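Putative tagatose-6-phosphate ketose/aldose isomerase (PDB 3C3J) is a putative member of the SIS family, built from two SIS domains, each with a five-stranded parallel sheet flanked by helices. Local coordinates at residues F219-G231 with S270-V282. Numbering follows the deposited sequence.
Sequences FGYAPWKRIVYLG and SLVDDETLVVVFV
Arg226 crosses the start of strand 276-281 to reach the turn and the 3-10 segment before it. Its CB lies 3.6 Å from Thr276 OG1, CG passes the same hydroxyl, and CD runs between it and Leu271 O. With CG anti to the carbonyl carbon and the chain extended to NE, the guanidinium arrives edge-on at Leu271 O, to which NH2 donates at 3.0 Å, the oxygen only 7° out of the guanidinium plane. Asp273 OD2 sits over one face instead, near NE and CZ as well as NH2, 3.7 Å from the last: a long salt bridge in which no N-H is aimed at the oxygen. NH2 also donates to Gly252 O of the second subunit, so the N-terminal end of this strand pair is tied to the dimer partner. Asp273 OD1, meanwhile, accepts from Glu275 N, forming an Asx turn, and from Thr276 OG1, on opposite faces of its carboxylate.

Backbone pairing is parallel, the short strands 14° apart. Glu275 O takes both Lys225 N and Arg226 N, after which bonds run in sequence to Phe281 N, which donates to Leu230 O. On the face bearing Leu277 and Val279, Leu277 CD2 stands 3.9 Å from the centroid of the Trp224 six-membered ring, 3° off its normal, and Val279 CG2 lies over the Phe219 ring; helix 335-356 packs on this side. At the solvent-exposed end, Lys225 NZ meets Glu275 OE2 at 3.2 Å in a salt bridge.

These are adjacent interior strands of an SIS-type parallel sheet, 276-281 the middle one. Both faces are largely apolar; the buried arginine ends one, its charge probably stabilised by Asp273 and two carbonyl oxygens.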
loop_
_atom_site.group_PDB
_atom_site.type_symbol
_atom_site.label_atom_id
_atom_site.label_comp_id
_atom_site.label_asym_id
_atom_site.label_seq_id
_atom_site.Cartn_x
_atom_site.Cartn_y
_atom_site.Cartn_z
ATOM N N PHE A 219 1.918 23.857 9.782
ATOM C CA PHE A 219 1.632 23.217 11.062
ATOM C C PHE A 219 2.577 23.783 12.133
ATOM O O PHE A 219 2.304 23.615 13.320
ATOM C CB PHE A 219 1.779 21.695 11.005
ATOM C CG PHE A 219 1.004 21.040 9.876
ATOM C CD1 PHE A 219 -0.275 21.447 9.567
ATOM C CD2 PHE A 219 1.559 20.000 9.147
ATOM C CE1 PHE A 219 -0.992 20.855 8.524
ATOM C CE2 PHE A 219 0.844 19.409 8.079
ATOM C CZ PHE A 219 -0.416 19.840 7.790
ATOM N N GLY A 220 3.682 24.415 11.720
ATOM C CA GLY A 220 4.615 25.060 12.659
ATOM C C GLY A 220 5.981 24.417 12.666
ATOM O O GLY A 220 6.267 23.547 11.848
ATOM N N TYR A 221 6.830 24.848 13.600
ATOM C CA TYR A 221 8.220 24.381 13.680
ATOM C C TYR A 221 8.599 23.690 15.001
ATOM O O TYR A 221 9.745 23.795 15.463
ATOM C CB TYR A 221 9.177 25.543 13.420
ATOM C CG TYR A 221 8.949 26.243 12.088
ATOM C CD1 TYR A 221 9.188 25.582 10.881
ATOM C CD2 TYR A 221 8.527 27.573 12.038
ATOM C CE1 TYR A 221 9.002 26.220 9.666
ATOM C CE2 TYR A 221 8.327 28.212 10.843
ATOM C CZ TYR A 221 8.571 27.535 9.652
ATOM O OH TYR A 221 8.391 28.162 8.454
ATOM N N ALA A 222 7.667 22.959 15.590
ATOM C CA ALA A 222 7.944 22.180 16.799
ATOM C C ALA A 222 8.969 21.079 16.534
ATOM O O ALA A 222 9.140 20.633 15.400
ATOM C CB ALA A 222 6.648 21.595 17.373
ATOM N N PRO A 223 9.669 20.627 17.583
ATOM C CA PRO A 223 10.737 19.660 17.386
ATOM C C PRO A 223 10.231 18.201 17.248
ATOM O O PRO A 223 10.741 17.285 17.895
ATOM C CB PRO A 223 11.587 19.858 18.631
ATOM C CG PRO A 223 10.586 20.268 19.698
ATOM C CD PRO A 223 9.525 21.034 18.995
ATOM N N TRP A 224 9.248 17.988 16.384
ATOM C CA TRP A 224 8.802 16.625 16.111
ATOM C C TRP A 224 9.889 15.853 15.356
ATOM O O TRP A 224 10.685 16.442 14.614
ATOM C CB TRP A 224 7.468 16.604 15.345
ATOM C CG TRP A 224 7.273 17.751 14.446
ATOM C CD1 TRP A 224 8.063 18.110 13.404
ATOM C CD2 TRP A 224 6.243 18.726 14.528
ATOM N NE1 TRP A 224 7.584 19.238 12.817
ATOM C CE2 TRP A 224 6.461 19.642 13.485
ATOM C CE3 TRP A 224 5.147 18.907 15.374
ATOM C CZ2 TRP A 224 5.630 20.728 13.258
ATOM C CZ3 TRP A 224 4.320 19.993 15.158
ATOM C CH2 TRP A 224 4.567 20.889 14.112
ATOM N N LYS A 225 9.924 14.545 15.599
ATOM C CA LYS A 225 10.831 13.600 14.956
ATOM C C LYS A 225 10.093 12.612 14.036
ATOM O O LYS A 225 10.718 11.892 13.246
ATOM C CB LYS A 225 11.517 12.759 16.021
ATOM C CG LYS A 225 12.368 13.567 17.002
ATOM C CD LYS A 225 13.710 13.917 16.419
ATOM C CE LYS A 225 14.694 14.357 17.533
ATOM N NZ LYS A 225 14.849 13.309 18.596
ATOM N N ARG A 226 8.782 12.536 14.190
ATOM C CA ARG A 226 7.957 11.648 13.359
ATOM C C ARG A 226 6.725 12.402 12.948
ATOM O O ARG A 226 6.164 13.176 13.735
ATOM C CB ARG A 226 7.543 10.392 14.116
ATOM C CG ARG A 226 8.726 9.581 14.646
ATOM C CD ARG A 226 8.284 8.353 15.413
ATOM N NE ARG A 226 9.417 7.478 15.727
ATOM C CZ ARG A 226 9.325 6.320 16.391
ATOM N NH1 ARG A 226 10.416 5.606 16.621
ATOM N NH2 ARG A 226 8.152 5.873 16.818
ATOM N N ILE A 227 6.318 12.177 11.708
ATOM C CA ILE A 227 5.046 12.660 11.237
ATOM C C ILE A 227 4.251 11.504 10.651
ATOM O O ILE A 227 4.804 10.650 9.957
ATOM C CB ILE A 227 5.191 13.828 10.220
ATOM C CG1 ILE A 227 3.811 14.347 9.813
ATOM C CG2 ILE A 227 5.999 13.435 9.010
ATOM C CD1 ILE A 227 3.846 15.715 9.165
ATOM N N VAL A 228 2.964 11.469 10.977
ATOM C CA VAL A 228 2.061 10.474 10.450
ATOM C C VAL A 228 0.880 11.184 9.822
ATOM O O VAL A 228 0.209 11.995 10.486
ATOM C CB VAL A 228 1.494 9.511 11.517
ATOM C CG1 VAL A 228 0.674 8.362 10.783
ATOM C CG2 VAL A 228 2.592 8.969 12.391
ATOM N N TYR A 229 0.623 10.866 8.553
ATOM C CA TYR A 229 -0.605 11.312 7.889
ATOM C C TYR A 229 -1.597 10.177 7.786
ATOM O O TYR A 229 -1.221 9.061 7.392
ATOM C CB TYR A 229 -0.300 11.846 6.480
ATOM C CG TYR A 229 0.416 13.181 6.435
ATOM C CD1 TYR A 229 -0.298 14.381 6.468
ATOM C CD2 TYR A 229 1.792 13.244 6.268
ATOM C CE1 TYR A 229 0.349 15.616 6.379
ATOM C CE2 TYR A 229 2.451 14.454 6.178
ATOM C CZ TYR A 229 1.722 15.645 6.232
ATOM O OH TYR A 229 2.377 16.845 6.131
ATOM N N LEU A 230 -2.863 10.466 8.087
ATOM C CA LEU A 230 -3.953 9.471 8.065
ATOM C C LEU A 230 -5.105 9.930 7.185
ATOM O O LEU A 230 -5.519 11.096 7.226
ATOM C CB LEU A 230 -4.475 9.187 9.484
ATOM C CG LEU A 230 -3.482 8.748 10.568
ATOM C CD1 LEU A 230 -4.122 8.645 11.966
ATOM C CD2 LEU A 230 -2.833 7.417 10.174
ATOM N N GLY A 231 -5.596 9.021 6.345
ATOM C CA GLY A 231 -6.758 9.289 5.496
ATOM C C GLY A 231 -7.442 7.987 5.119
ATOM O O GLY A 231 -6.770 6.988 4.884
ATOM N N SER A 270 1.416 2.215 17.545
ATOM C CA SER A 270 2.557 2.107 18.437
ATOM C C SER A 270 3.660 3.077 18.072
ATOM O O SER A 270 4.476 3.423 18.910
ATOM C CB SER A 270 3.113 0.684 18.431
ATOM O OG SER A 270 3.501 0.340 17.131
ATOM N N LEU A 271 3.686 3.532 16.825
ATOM C CA LEU A 271 4.668 4.536 16.461
ATOM C C LEU A 271 4.428 5.925 17.105
ATOM O O LEU A 271 5.335 6.748 17.164
ATOM C CB LEU A 271 4.833 4.582 14.937
ATOM C CG LEU A 271 3.846 5.373 14.124
ATOM C CD1 LEU A 271 4.276 6.820 14.145
ATOM C CD2 LEU A 271 3.758 4.801 12.679
ATOM N N VAL A 272 3.221 6.196 17.586
ATOM C CA VAL A 272 2.941 7.502 18.164
ATOM C C VAL A 272 3.696 7.698 19.495
ATOM O O VAL A 272 3.507 6.956 20.455
ATOM C CB VAL A 272 1.435 7.731 18.377
ATOM C CG1 VAL A 272 1.183 9.092 19.016
ATOM C CG2 VAL A 272 0.674 7.622 17.051
ATOM N N ASP A 273 4.587 8.676 19.516
ATOM C CA ASP A 273 5.292 9.039 20.746
ATOM C C ASP A 273 5.172 10.547 20.963
ATOM O O ASP A 273 4.482 11.245 20.198
ATOM C CB ASP A 273 6.753 8.561 20.711
ATOM C CG ASP A 273 7.603 9.228 19.613
ATOM O OD1 ASP A 273 7.302 10.344 19.146
ATOM O OD2 ASP A 273 8.625 8.630 19.222
ATOM N N ASP A 274 5.832 11.059 22.005
ATOM C CA ASP A 274 5.699 12.475 22.353
ATOM C C ASP A 274 6.535 13.420 21.471
ATOM O O ASP A 274 6.615 14.611 21.749
ATOM C CB ASP A 274 5.956 12.717 23.862
ATOM C CG ASP A 274 7.396 12.466 24.284
ATOM O OD1 ASP A 274 8.267 12.234 23.417
ATOM O OD2 ASP A 274 7.663 12.505 25.520
ATOM N N GLU A 275 7.163 12.876 20.429
ATOM C CA GLU A 275 7.807 13.664 19.391
ATOM C C GLU A 275 7.137 13.451 18.019
ATOM O O GLU A 275 7.738 13.734 16.996
ATOM C CB GLU A 275 9.263 13.280 19.292
ATOM C CG GLU A 275 10.050 13.555 20.564
ATOM C CD GLU A 275 11.464 13.055 20.437
ATOM O OE1 GLU A 275 11.666 11.843 20.172
ATOM O OE2 GLU A 275 12.384 13.876 20.564
ATOM N N THR A 276 5.900 12.957 18.030
ATOM C CA THR A 276 5.146 12.653 16.814
ATOM C C THR A 276 4.029 13.651 16.576
ATOM O O THR A 276 3.235 13.926 17.483
ATOM C CB THR A 276 4.490 11.243 16.885
ATOM O OG1 THR A 276 5.484 10.236 17.107
ATOM C CG2 THR A 276 3.699 10.932 15.601
ATOM N N LEU A 277 3.980 14.175 15.348
ATOM C CA LEU A 277 2.852 14.923 14.812
ATOM C C LEU A 277 1.971 13.961 14.034
ATOM O O LEU A 277 2.459 13.267 13.154
ATOM C CB LEU A 277 3.334 15.995 13.819
ATOM C CG LEU A 277 2.301 16.742 12.949
ATOM C CD1 LEU A 277 1.262 17.505 13.768
ATOM C CD2 LEU A 277 3.011 17.703 12.009
ATOM N N VAL A 278 0.684 13.980 14.323
ATOM C CA VAL A 278 -0.301 13.206 13.576
ATOM C C VAL A 278 -1.236 14.178 12.881
ATOM O O VAL A 278 -1.832 15.062 13.528
ATOM C CB VAL A 278 -1.128 12.281 14.499
ATOM C CG1 VAL A 278 -2.216 11.542 13.682
ATOM C CG2 VAL A 278 -0.199 11.278 15.260
ATOM N N VAL A 279 -1.386 14.022 11.563
ATOM C CA VAL A 279 -2.319 14.846 10.790
ATOM C C VAL A 279 -3.400 13.964 10.183
ATOM O O VAL A 279 -3.103 12.998 9.487
ATOM C CB VAL A 279 -1.591 15.663 9.691
ATOM C CG1 VAL A 279 -2.593 16.538 8.904
ATOM C CG2 VAL A 279 -0.452 16.491 10.294
ATOM N N VAL A 280 -4.654 14.317 10.435
ATOM C CA VAL A 280 -5.793 13.533 9.978
ATOM C C VAL A 280 -6.541 14.299 8.911
ATOM O O VAL A 280 -7.065 15.391 9.167
ATOM C CB VAL A 280 -6.741 13.159 11.134
ATOM C CG1 VAL A 280 -7.931 12.328 10.613
ATOM C CG2 VAL A 280 -5.966 12.413 12.240
ATOM N N PHE A 281 -6.597 13.712 7.720
ATOM C CA PHE A 281 -7.396 14.223 6.613
ATOM C C PHE A 281 -8.839 13.668 6.749
ATOM O O PHE A 281 -9.111 12.513 6.402
ATOM C CB PHE A 281 -6.821 13.779 5.253
ATOM C CG PHE A 281 -5.396 14.248 4.954
ATOM C CD1 PHE A 281 -4.820 15.363 5.575
ATOM C CD2 PHE A 281 -4.670 13.607 3.964
ATOM C CE1 PHE A 281 -3.535 15.760 5.263
ATOM C CE2 PHE A 281 -3.400 14.015 3.618
ATOM C CZ PHE A 281 -2.828 15.101 4.251
ATOM N N VAL A 282 -9.756 14.487 7.263
ATOM C CA VAL A 282 -11.099 14.028 7.555
ATOM C C VAL A 282 -11.968 13.933 6.288
ATOM O O VAL A 282 -12.071 14.885 5.508
ATOM C CB VAL A 282 -11.763 14.950 8.614
ATOM C CG1 VAL A 282 -13.211 14.497 8.938
ATOM C CG2 VAL A 282 -10.914 14.985 9.868
HETATM O O HOH W 1 11.978 16.450 20.107
#